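Local coordinates for protein alpha-rhamnosidase (Dictyoglomus thermophilum, PDB 6I60) that probably hydrolyses terminal non-reducing alpha-L-rhamnose residues from alpha-L-rhamnosides, as an alpha-L-rhamnosidase, at residues Y592-K597 and K655-L660; H636-L641 and E659-I664; A564-A569 and E587-Y592. One frame throughout, in Å; residues are numbered along the deposited sequence.

Contact 1 (Y592-K597 and K655-L660); sequences YVEFLK and KYYSEL. With AE3 (2-(2-ethoxyethoxy)ethanol), chain G.
Val593 and Lys597 on helix 586-599 reach across to Tyr657, Tyr656 and Leu660 on helix 651-672, two helices of the six-hairpin glycosidase domain, which in this family forms an (alpha/alpha)6 barrel. The segment axes stay 13.4 Å apart at an angle of 34°, and only 202 Å² is buried, so the side chains span a wide gap. The tighter part is apolar. CG1 of Val593, anti to its backbone N (chi1 167°), lies 3.9 Å from CE1 of Tyr657; on the intervening helix 626-648, Val593 also packs on Leu641, and Tyr657 on Leu641 and Ser642. Farther along, the stem of Lys597 runs over the leucine, its CD 3.8 Å from Leu660 CD2. The other side is polar and more open. The Lys597 chain bends at chi3 (49°) and carries NZ to the edge of the Tyr656 ring, near its plane, where it donates to Tyr656 OH; the modelled 2.5 Å is too short to be read literally at this resolution. The same NZ forms a salt bridge with exposed Glu594 one turn earlier, 2.8 Å from OE1 and on the syn side of the carboxylate. Both charged residues also touch a crystal neighbour, which may influence their conformation. A bound 2-(2-ethoxyethoxy)ethanol completes this side: its C6 lies 3.8 Å from Tyr656 CE1, and its O4 is 3.5 Å from Leu660 CD1.

Contact 2 (H636-L641 and E659-I664); sequences HDVITL and ELADKI. With AE3 (2-(2-ethoxyethoxy)ethanol), chain G.
Val638 is the bump of this contact, and the hollow that takes it lies on the surface of helix 651-672, walled by Leu660, Ala661, Ile664 and the carbonyl of Tyr657. That spacing of i, i+3, i+4 and i+7 resembles the hole of knobs-into-holes packing, with a backbone carbonyl at the fourth corner. The helices of this hairpin run antiparallel, their segment axes at 154° and 8.9 Å apart. The small Ala661, whose CA comes within 5.9 Å of the Val638 CA, is consistent with this closeness. Both methyls of the valine meet Leu660 CD2, the two side chains crossing at roughly a right angle. CG1, held anti to the backbone N (chi1 174°), is 3.8 Å from that CD2 and also lies close to the Ala661 amide, whereas CG2 also reaches Ile664 CD1, more loosely at 4.3 Å. Beside the valine, Ile639 bends its end inward and sets CD1 against Ala661 CB at 3.6 Å, so the alanine methyl is met by both Val638 and Ile639. With an alanine at Leu660, CD2 would be gone, and both Val638 methyls would probably face a gap. The side chains that meet here are all aliphatic, with neither charge nor hydrogen bonding between the segments, which implies that the hairpin is held at this level by shape fit and exclusion of water.

Contact 3 (A564-A569 and E587-Y592); sequences AYITIA and EGFKKY
The rings of Tyr565 and Phe589 form a T-shaped pair, with centroids 5.0 Å apart and planes at 78°. Phe589 supplies the edge: its CE1 stands 3.7 Å above the Tyr565 plane, over the ring centre. In turn, Tyr565 CG lies in the plane of the Phe589 ring at its rim, while Ile566 CA sits above one face of that ring, displaced from its centre. With CG anti to the carbonyl carbon (chi1 -52°), the Phe589 ring swings toward helix 564-576 and packs among Tyr565, Ile566 and Ala569. Its CD1 is 3.4 Å from Ile566 CG2, and its far end, CZ, is 3.5 Å from Ala569 CB. Tyr565 CE2 lies 3.9 Å from Gly588 C; a CB on that glycine would clash with CE2. At the polar end of the tyrosine, OH is hydrogen-bonded to His585 ND1. The contact is wholly buried and joins two antiparallel neighbours of the helical barrel, whose segment axes run 10.1 Å apart at 142°. Helix 524-535 packs against Tyr565 through Leu531, Ile534 and Arg535, and helix 626-648 meets Ile566 through Asp637 and Thr640.

Contacts 1 and 2 are almost continuous, their centres 6 Å apart: Leu660 serves both, and Leu641 of 636-641 packs through CD2 against Val593 CG2 at 3.6 Å. Helix 626-648 thus lies between the two helices of contact 1, touching both. Contact 3 lies about 12 Å and 13 Å, centre to centre, from contacts 1 and 2, and it is nearer the centre of the chain, about 18 Å against 29 and 28 Å. Tyr592 belongs to segments of both contacts 1 and 3, which also meet where Tyr657 OH packs 3.5 Å from Lys590 CG. The glycol ether touches contacts 1 and 2 through Glu659 and Leu660, and contact 1 also through Tyr656, these three residues forming its pocket on helix 651-672.

Contact 1 (Y592-K597 and K655-L660)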
loop_
_atom_site.group_PDB
_atom_site.type_symbol
_atom_site.label_atom_id
_atom_site.label_comp_id
_atom_site.label_asym_id
_atom_site.label_seq_id
_atom_site.Cartn_x
_atom_site.Cartn_y
_atom_site.Cartn_z
ATOM N N TYR A 592 -0.285 17.862 -15.141
ATOM C CA TYR A 592 -0.947 16.731 -15.785
ATOM C C TYR A 592 -2.287 17.143 -16.378
ATOM O O TYR A 592 -2.623 16.750 -17.501
ATOM C CB TYR A 592 -1.139 15.578 -14.800
ATOM C CG TYR A 592 -2.057 14.509 -15.351
ATOM C CD1 TYR A 592 -1.644 13.682 -16.388
ATOM C CD2 TYR A 592 -3.347 14.349 -14.861
ATOM C CE1 TYR A 592 -2.481 12.713 -16.910
ATOM C CE2 TYR A 592 -4.192 13.381 -15.376
ATOM C CZ TYR A 592 -3.753 12.566 -16.400
ATOM O OH TYR A 592 -4.588 11.602 -16.917
ATOM N N VAL A 593 -3.074 17.924 -15.632
ATOM C CA VAL A 593 -4.333 18.429 -16.167
ATOM C C VAL A 593 -4.080 19.286 -17.400
ATOM O O VAL A 593 -4.869 19.268 -18.353
ATOM C CB VAL A 593 -5.098 19.197 -15.070
ATOM C CG1 VAL A 593 -6.252 19.993 -15.664
ATOM C CG2 VAL A 593 -5.601 18.226 -14.014
ATOM N N GLU A 594 -2.968 20.026 -17.416
ATOM C CA GLU A 594 -2.594 20.775 -18.611
ATOM C C GLU A 594 -2.351 19.842 -19.790
ATOM O O GLU A 594 -2.708 20.163 -20.929
ATOM C CB GLU A 594 -1.351 21.621 -18.329
ATOM C CG GLU A 594 -1.279 22.907 -19.133
ATOM C CD GLU A 594 -2.566 23.707 -19.068
ATOM O OE1 GLU A 594 -3.004 24.209 -20.125
ATOM O OE2 GLU A 594 -3.137 23.833 -17.961
ATOM N N PHE A 595 -1.744 18.679 -19.536
ATOM C CA PHE A 595 -1.519 17.719 -20.611
ATOM C C PHE A 595 -2.828 17.099 -21.081
ATOM O O PHE A 595 -3.007 16.849 -22.279
ATOM C CB PHE A 595 -0.549 16.628 -20.161
ATOM C CG PHE A 595 -0.435 15.493 -21.136
ATOM C CD1 PHE A 595 -1.064 14.283 -20.892
ATOM C CD2 PHE A 595 0.290 15.641 -22.306
ATOM C CE1 PHE A 595 -0.966 13.241 -21.793
ATOM C CE2 PHE A 595 0.391 14.601 -23.211
ATOM C CZ PHE A 595 -0.239 13.400 -22.954
ATOM N N LEU A 596 -3.748 16.830 -20.152
ATOM C CA LEU A 596 -5.054 16.312 -20.546
ATOM C C LEU A 596 -5.829 17.333 -21.367
ATOM O O LEU A 596 -6.570 16.955 -22.281
ATOM C CB LEU A 596 -5.854 15.903 -19.309
ATOM C CG LEU A 596 -6.588 14.563 -19.388
ATOM C CD1 LEU A 596 -5.744 13.529 -20.113
ATOM C CD2 LEU A 596 -6.954 14.075 -17.996
ATOM N N LYS A 597 -5.672 18.623 -21.060
ATOM C CA LYS A 597 -6.307 19.658 -21.867
ATOM C C LYS A 597 -5.751 19.676 -23.283
ATOM O O LYS A 597 -6.465 20.037 -24.226
ATOM C CB LYS A 597 -6.125 21.026 -21.211
ATOM C CG LYS A 597 -7.105 21.319 -20.087
ATOM C CD LYS A 597 -6.652 22.517 -19.261
ATOM C CE LYS A 597 -6.293 23.702 -20.146
ATOM N NZ LYS A 597 -5.604 24.783 -19.385
ATOM N N LYS A 655 -11.658 28.999 -9.670
ATOM C CA LYS A 655 -12.615 29.395 -10.685
ATOM C C LYS A 655 -12.295 28.884 -12.082
ATOM O O LYS A 655 -13.152 28.492 -12.801
ATOM C CB LYS A 655 -12.766 30.902 -10.682
ATOM C CG LYS A 655 -14.181 31.432 -10.537
ATOM C CD LYS A 655 -15.210 30.406 -10.057
ATOM C CE LYS A 655 -16.581 31.019 -9.822
ATOM N NZ LYS A 655 -16.618 31.878 -8.602
ATOM N N TYR A 656 -11.050 28.886 -12.471
ATOM C CA TYR A 656 -10.693 28.414 -13.762
ATOM C C TYR A 656 -11.054 26.998 -13.986
ATOM O O TYR A 656 -11.591 26.692 -14.977
ATOM C CB TYR A 656 -9.211 28.569 -13.941
ATOM C CG TYR A 656 -8.706 28.015 -15.210
ATOM C CD1 TYR A 656 -8.812 28.699 -16.367
ATOM C CD2 TYR A 656 -8.123 26.808 -15.249
ATOM C CE1 TYR A 656 -8.348 28.179 -17.536
ATOM C CE2 TYR A 656 -7.660 26.284 -16.415
ATOM C CZ TYR A 656 -7.781 26.980 -17.550
ATOM O OH TYR A 656 -7.307 26.457 -18.700
ATOM N N TYR A 657 -10.751 26.112 -13.062
ATOM C CA TYR A 657 -11.051 24.701 -13.238
ATOM C C TYR A 657 -12.486 24.400 -13.070
ATOM O O TYR A 657 -13.021 23.537 -13.679
ATOM C CB TYR A 657 -10.226 23.857 -12.306
ATOM C CG TYR A 657 -8.823 23.878 -12.731
ATOM C CD1 TYR A 657 -8.491 23.534 -13.982
ATOM C CD2 TYR A 657 -7.841 24.303 -11.903
ATOM C CE1 TYR A 657 -7.212 23.586 -14.397
ATOM C CE2 TYR A 657 -6.555 24.365 -12.320
ATOM C CZ TYR A 657 -6.267 24.007 -13.571
ATOM O OH TYR A 657 -5.007 24.041 -14.014
ATOM N N SER A 658 -13.148 25.192 -12.280
ATOM C CA SER A 658 -14.536 25.020 -12.087
ATOM C C SER A 658 -15.218 25.307 -13.376
ATOM O O SER A 658 -16.100 24.601 -13.730
ATOM C CB SER A 658 -14.994 25.956 -11.023
ATOM O OG SER A 658 -16.144 25.466 -10.440
ATOM N N GLU A 659 -14.823 26.371 -14.066
ATOM C CA GLU A 659 -15.339 26.738 -15.358
ATOM C C GLU A 659 -15.019 25.701 -16.384
ATOM O O GLU A 659 -15.804 25.413 -17.227
ATOM C CB GLU A 659 -14.644 27.971 -15.832
ATOM C CG GLU A 659 -15.152 29.270 -15.288
ATOM C CD GLU A 659 -14.535 30.458 -15.984
ATOM O OE1 GLU A 659 -14.828 31.579 -15.565
ATOM O OE2 GLU A 659 -13.775 30.279 -16.949
ATOM N N LEU A 660 -13.856 25.107 -16.320
ATOM C CA LEU A 660 -13.506 24.131 -17.316
ATOM C C LEU A 660 -14.238 22.861 -17.131
ATOM O O LEU A 660 -14.523 22.199 -18.061
ATOM C CB LEU A 660 -12.021 23.883 -17.326
ATOM C CG LEU A 660 -11.520 22.705 -18.122
ATOM C CD1 LEU A 660 -11.593 22.986 -19.583
ATOM C CD2 LEU A 660 -10.104 22.420 -17.748
HETATM C C1 AE3 G . -14.927 30.657 -24.568
HETATM C C2 AE3 G . -14.516 30.689 -23.108
HETATM O O2 AE3 G . -13.762 29.513 -22.811
HETATM C C3 AE3 G . -14.115 28.938 -21.553
HETATM C C4 AE3 G . -13.271 29.541 -20.440
HETATM O O3 AE3 G . -12.639 28.536 -19.657
HETATM C C5 AE3 G . -12.318 27.397 -20.411
HETATM C C6 AE3 G . -10.942 26.964 -20.036
HETATM O O4 AE3 G . -10.578 26.049 -21.051
#

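Contact 2 (H636-L641 and E659-I664)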
loop_
_atom_site.group_PDB
_atom_site.type_symbol
_atom_site.label_atom_id
_atom_site.label_comp_id
_atom_site.label_asym_id
_atom_site.label_seq_id
_atom_site.Cartn_x
_atom_site.Cartn_y
_atom_site.Cartn_z
ATOM N N HIS A 636 -13.249 14.238 -13.976
ATOM C CA HIS A 636 -12.877 13.879 -12.612
ATOM C C HIS A 636 -11.607 14.599 -12.176
ATOM O O HIS A 636 -11.535 15.131 -11.062
ATOM C CB HIS A 636 -12.706 12.362 -12.503
ATOM C CG HIS A 636 -12.394 11.880 -11.120
ATOM N ND1 HIS A 636 -11.134 11.966 -10.567
ATOM C CD2 HIS A 636 -13.176 11.294 -10.183
ATOM C CE1 HIS A 636 -11.155 11.463 -9.346
ATOM N NE2 HIS A 636 -12.382 11.047 -9.089
ATOM N N ASP A 637 -10.594 14.636 -13.048
ATOM C CA ASP A 637 -9.326 15.253 -12.678
ATOM C C ASP A 637 -9.454 16.762 -12.521
ATOM O O ASP A 637 -8.776 17.355 -11.674
ATOM C CB ASP A 637 -8.252 14.911 -13.714
ATOM C CG ASP A 637 -7.784 13.468 -13.614
ATOM O OD1 ASP A 637 -6.954 13.043 -14.448
ATOM O OD2 ASP A 637 -8.250 12.756 -12.701
ATOM N N VAL A 638 -10.317 17.394 -13.313
ATOM C CA VAL A 638 -10.469 18.843 -13.246
ATOM C C VAL A 638 -11.330 19.246 -12.053
ATOM O O VAL A 638 -11.075 20.269 -11.407
ATOM C CB VAL A 638 -11.042 19.367 -14.576
ATOM C CG1 VAL A 638 -11.353 20.848 -14.488
ATOM C CG2 VAL A 638 -10.066 19.097 -15.712
ATOM N N ILE A 639 -12.350 18.447 -11.728
ATOM C CA ILE A 639 -13.244 18.797 -10.627
ATOM C C ILE A 639 -12.509 18.719 -9.294
ATOM O O ILE A 639 -12.590 19.637 -8.469
ATOM C CB ILE A 639 -14.491 17.895 -10.640
ATOM C CG1 ILE A 639 -15.584 18.519 -11.501
ATOM C CG2 ILE A 639 -15.022 17.682 -9.228
ATOM C CD1 ILE A 639 -16.147 19.798 -10.920
ATOM N N THR A 640 -11.778 17.625 -9.063
ATOM C CA THR A 640 -11.072 17.476 -7.795
ATOM C C THR A 640 -9.887 18.430 -7.696
ATOM O O THR A 640 -9.500 18.818 -6.587
ATOM C CB THR A 640 -10.609 16.030 -7.606
ATOM O OG1 THR A 640 -9.534 15.750 -8.508
ATOM C CG2 THR A 640 -11.756 15.058 -7.865
ATOM N N LEU A 641 -9.298 18.816 -8.832
ATOM C CA LEU A 641 -8.246 19.826 -8.802
ATOM C C LEU A 641 -8.806 21.186 -8.414
ATOM O O LEU A 641 -8.188 21.920 -7.634
ATOM C CB LEU A 641 -7.542 19.908 -10.153
ATOM C CG LEU A 641 -6.409 20.935 -10.236
ATOM C CD1 LEU A 641 -5.344 20.645 -9.191
ATOM C CD2 LEU A 641 -5.797 20.955 -11.625
ATOM N N GLU A 659 -14.823 26.371 -14.066
ATOM C CA GLU A 659 -15.339 26.738 -15.358
ATOM C C GLU A 659 -15.019 25.701 -16.384
ATOM O O GLU A 659 -15.804 25.413 -17.227
ATOM C CB GLU A 659 -14.644 27.971 -15.832
ATOM C CG GLU A 659 -15.152 29.270 -15.288
ATOM C CD GLU A 659 -14.535 30.458 -15.984
ATOM O OE1 GLU A 659 -14.828 31.579 -15.565
ATOM O OE2 GLU A 659 -13.775 30.279 -16.949
ATOM N N LEU A 660 -13.856 25.107 -16.320
ATOM C CA LEU A 660 -13.506 24.131 -17.316
ATOM C C LEU A 660 -14.238 22.861 -17.131
ATOM O O LEU A 660 -14.523 22.199 -18.061
ATOM C CB LEU A 660 -12.021 23.883 -17.326
ATOM C CG LEU A 660 -11.520 22.705 -18.122
ATOM C CD1 LEU A 660 -11.593 22.986 -19.583
ATOM C CD2 LEU A 660 -10.104 22.420 -17.748
ATOM N N ALA A 661 -14.576 22.536 -15.902
ATOM C CA ALA A 661 -15.316 21.353 -15.566
ATOM C C ALA A 661 -16.682 21.447 -16.141
ATOM O O ALA A 661 -17.196 20.515 -16.670
ATOM C CB ALA A 661 -15.387 21.222 -14.086
ATOM N N ASP A 662 -17.276 22.614 -16.084
ATOM C CA ASP A 662 -18.542 22.843 -16.716
ATOM C C ASP A 662 -18.441 22.658 -18.222
ATOM O O ASP A 662 -19.373 22.232 -18.807
ATOM C CB ASP A 662 -19.032 24.232 -16.414
ATOM C CG ASP A 662 -20.026 24.257 -15.318
ATOM O OD1 ASP A 662 -19.660 24.548 -14.184
ATOM O OD2 ASP A 662 -21.192 23.976 -15.579
ATOM N N LYS A 663 -17.312 22.947 -18.803
ATOM C CA LYS A 663 -17.230 22.756 -20.209
ATOM C C LYS A 663 -17.387 21.271 -20.539
ATOM O O LYS A 663 -18.100 20.912 -21.407
ATOM C CB LYS A 663 -15.935 23.389 -20.755
ATOM N N ILE A 664 -16.721 20.416 -19.803
ATOM C CA ILE A 664 -16.731 19.000 -20.005
ATOM C C ILE A 664 -18.107 18.405 -19.836
ATOM O O ILE A 664 -18.654 17.886 -20.760
ATOM C CB ILE A 664 -15.617 18.397 -19.169
ATOM C CG1 ILE A 664 -14.402 19.257 -19.351
ATOM C CG2 ILE A 664 -15.242 17.050 -19.667
ATOM C CD1 ILE A 664 -13.191 18.799 -18.634
HETATM C C1 AE3 G . -14.927 30.657 -24.568
HETATM C C2 AE3 G . -14.516 30.689 -23.108
HETATM O O2 AE3 G . -13.762 29.513 -22.811
HETATM C C3 AE3 G . -14.115 28.938 -21.553
HETATM C C4 AE3 G . -13.271 29.541 -20.440
HETATM O O3 AE3 G . -12.639 28.536 -19.657
HETATM C C5 AE3 G . -12.318 27.397 -20.411
HETATM C C6 AE3 G . -10.942 26.964 -20.036
HETATM O O4 AE3 G . -10.578 26.049 -21.051
#

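Contact 3 (A564-A569 and E587-Y592)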
loop_
_atom_site.group_PDB
_atom_site.type_symbol
_atom_site.label_atom_id
_atom_site.label_comp_id
_atom_site.label_asym_id
_atom_site.label_seq_id
_atom_site.Cartn_x
_atom_site.Cartn_y
_atom_site.Cartn_z
ATOM N N ALA A 564 -4.275 8.328 -11.047
ATOM C CA ALA A 564 -3.816 7.896 -9.733
ATOM C C ALA A 564 -3.008 8.969 -9.015
ATOM O O ALA A 564 -2.883 8.912 -7.787
ATOM C CB ALA A 564 -2.980 6.622 -9.864
ATOM N N TYR A 565 -2.458 9.942 -9.747
ATOM C CA TYR A 565 -1.677 10.995 -9.105
ATOM C C TYR A 565 -2.559 11.873 -8.225
ATOM O O TYR A 565 -2.280 12.052 -7.034
ATOM C CB TYR A 565 -0.961 11.837 -10.161
ATOM C CG TYR A 565 0.193 12.653 -9.615
ATOM C CD1 TYR A 565 0.732 12.381 -8.366
ATOM C CD2 TYR A 565 0.742 13.695 -10.353
ATOM C CE1 TYR A 565 1.786 13.121 -7.865
ATOM C CE2 TYR A 565 1.796 14.442 -9.860
ATOM C CZ TYR A 565 2.313 14.150 -8.615
ATOM O OH TYR A 565 3.363 14.889 -8.117
ATOM N N ILE A 566 -3.630 12.428 -8.792
ATOM C CA ILE A 566 -4.498 13.303 -8.012
ATOM C C ILE A 566 -5.441 12.500 -7.120
ATOM O O ILE A 566 -5.813 12.963 -6.036
ATOM C CB ILE A 566 -5.288 14.242 -8.938
ATOM C CG1 ILE A 566 -6.092 13.433 -9.948
ATOM C CG2 ILE A 566 -4.362 15.186 -9.670
ATOM C CD1 ILE A 566 -7.518 13.862 -10.036
ATOM N N THR A 567 -5.843 11.302 -7.551
ATOM C CA THR A 567 -6.806 10.523 -6.778
ATOM C C THR A 567 -6.195 10.037 -5.470
ATOM O O THR A 567 -6.768 10.238 -4.394
ATOM C CB THR A 567 -7.316 9.342 -7.605
ATOM O OG1 THR A 567 -8.146 9.825 -8.668
ATOM C CG2 THR A 567 -8.117 8.383 -6.735
ATOM N N ILE A 568 -5.026 9.396 -5.544
ATOM C CA ILE A 568 -4.380 8.901 -4.333
ATOM C C ILE A 568 -4.029 10.060 -3.409
ATOM O O ILE A 568 -4.170 9.962 -2.183
ATOM C CB ILE A 568 -3.142 8.058 -4.694
ATOM C CG1 ILE A 568 -3.568 6.787 -5.431
ATOM C CG2 ILE A 568 -2.351 7.704 -3.447
ATOM C CD1 ILE A 568 -2.414 5.995 -6.000
ATOM N N ALA A 569 -3.589 11.183 -3.979
ATOM C CA ALA A 569 -3.292 12.353 -3.160
ATOM C C ALA A 569 -4.552 12.891 -2.493
ATOM O O ALA A 569 -4.522 13.274 -1.318
ATOM C CB ALA A 569 -2.623 13.433 -4.007
ATOM N N GLU A 587 1.687 21.443 -8.113
ATOM C CA GLU A 587 2.206 21.792 -9.432
ATOM C C GLU A 587 2.178 20.597 -10.377
ATOM O O GLU A 587 1.933 20.762 -11.577
ATOM C CB GLU A 587 3.626 22.346 -9.308
ATOM C CG GLU A 587 3.680 23.845 -9.056
ATOM C CD GLU A 587 4.958 24.478 -9.574
ATOM O OE1 GLU A 587 5.926 23.736 -9.849
ATOM O OE2 GLU A 587 4.992 25.720 -9.710
ATOM N N GLY A 588 2.422 19.392 -9.858
ATOM C CA GLY A 588 2.293 18.204 -10.684
ATOM C C GLY A 588 0.871 17.956 -11.139
ATOM O O GLY A 588 0.650 17.462 -12.249
ATOM N N PHE A 589 -0.110 18.293 -10.299
ATOM C CA PHE A 589 -1.507 18.160 -10.700
ATOM C C PHE A 589 -1.843 19.142 -11.814
ATOM O O PHE A 589 -2.494 18.781 -12.802
ATOM C CB PHE A 589 -2.433 18.386 -9.503
ATOM C CG PHE A 589 -2.104 17.548 -8.297
ATOM C CD1 PHE A 589 -1.428 16.344 -8.421
ATOM C CD2 PHE A 589 -2.487 17.966 -7.032
ATOM C CE1 PHE A 589 -1.135 15.583 -7.309
ATOM C CE2 PHE A 589 -2.198 17.208 -5.918
ATOM C CZ PHE A 589 -1.522 16.016 -6.057
ATOM N N LYS A 590 -1.409 20.398 -11.664
ATOM C CA LYS A 590 -1.674 21.404 -12.685
ATOM C C LYS A 590 -1.005 21.047 -14.003
ATOM O O LYS A 590 -1.532 21.368 -15.075
ATOM C CB LYS A 590 -1.200 22.776 -12.203
ATOM C CG LYS A 590 -2.319 23.726 -11.799
ATOM C CD LYS A 590 -1.796 25.144 -11.602
ATOM C CE LYS A 590 -2.341 26.093 -12.664
ATOM N NZ LYS A 590 -1.896 27.503 -12.448
ATOM N N LYS A 591 0.148 20.378 -13.947
ATOM C CA LYS A 591 0.860 20.029 -15.170
ATOM C C LYS A 591 0.200 18.858 -15.889
ATOM O O LYS A 591 0.128 18.850 -17.123
ATOM C CB LYS A 591 2.321 19.710 -14.856
ATOM C CG LYS A 591 3.276 20.032 -15.993
ATOM C CD LYS A 591 4.724 19.938 -15.545
ATOM C CE LYS A 591 5.239 21.276 -15.039
ATOM N NZ LYS A 591 6.726 21.335 -15.062
ATOM N N TYR A 592 -0.285 17.862 -15.141
ATOM C CA TYR A 592 -0.947 16.731 -15.785
ATOM C C TYR A 592 -2.287 17.143 -16.378
ATOM O O TYR A 592 -2.623 16.750 -17.501
ATOM C CB TYR A 592 -1.139 15.578 -14.800
ATOM C CG TYR A 592 -2.057 14.509 -15.351
ATOM C CD1 TYR A 592 -1.644 13.682 -16.388
ATOM C CD2 TYR A 592 -3.347 14.349 -14.861
ATOM C CE1 TYR A 592 -2.481 12.713 -16.910
ATOM C CE2 TYR A 592 -4.192 13.381 -15.376
ATOM C CZ TYR A 592 -3.753 12.566 -16.400
ATOM O OH TYR A 592 -4.588 11.602 -16.917
#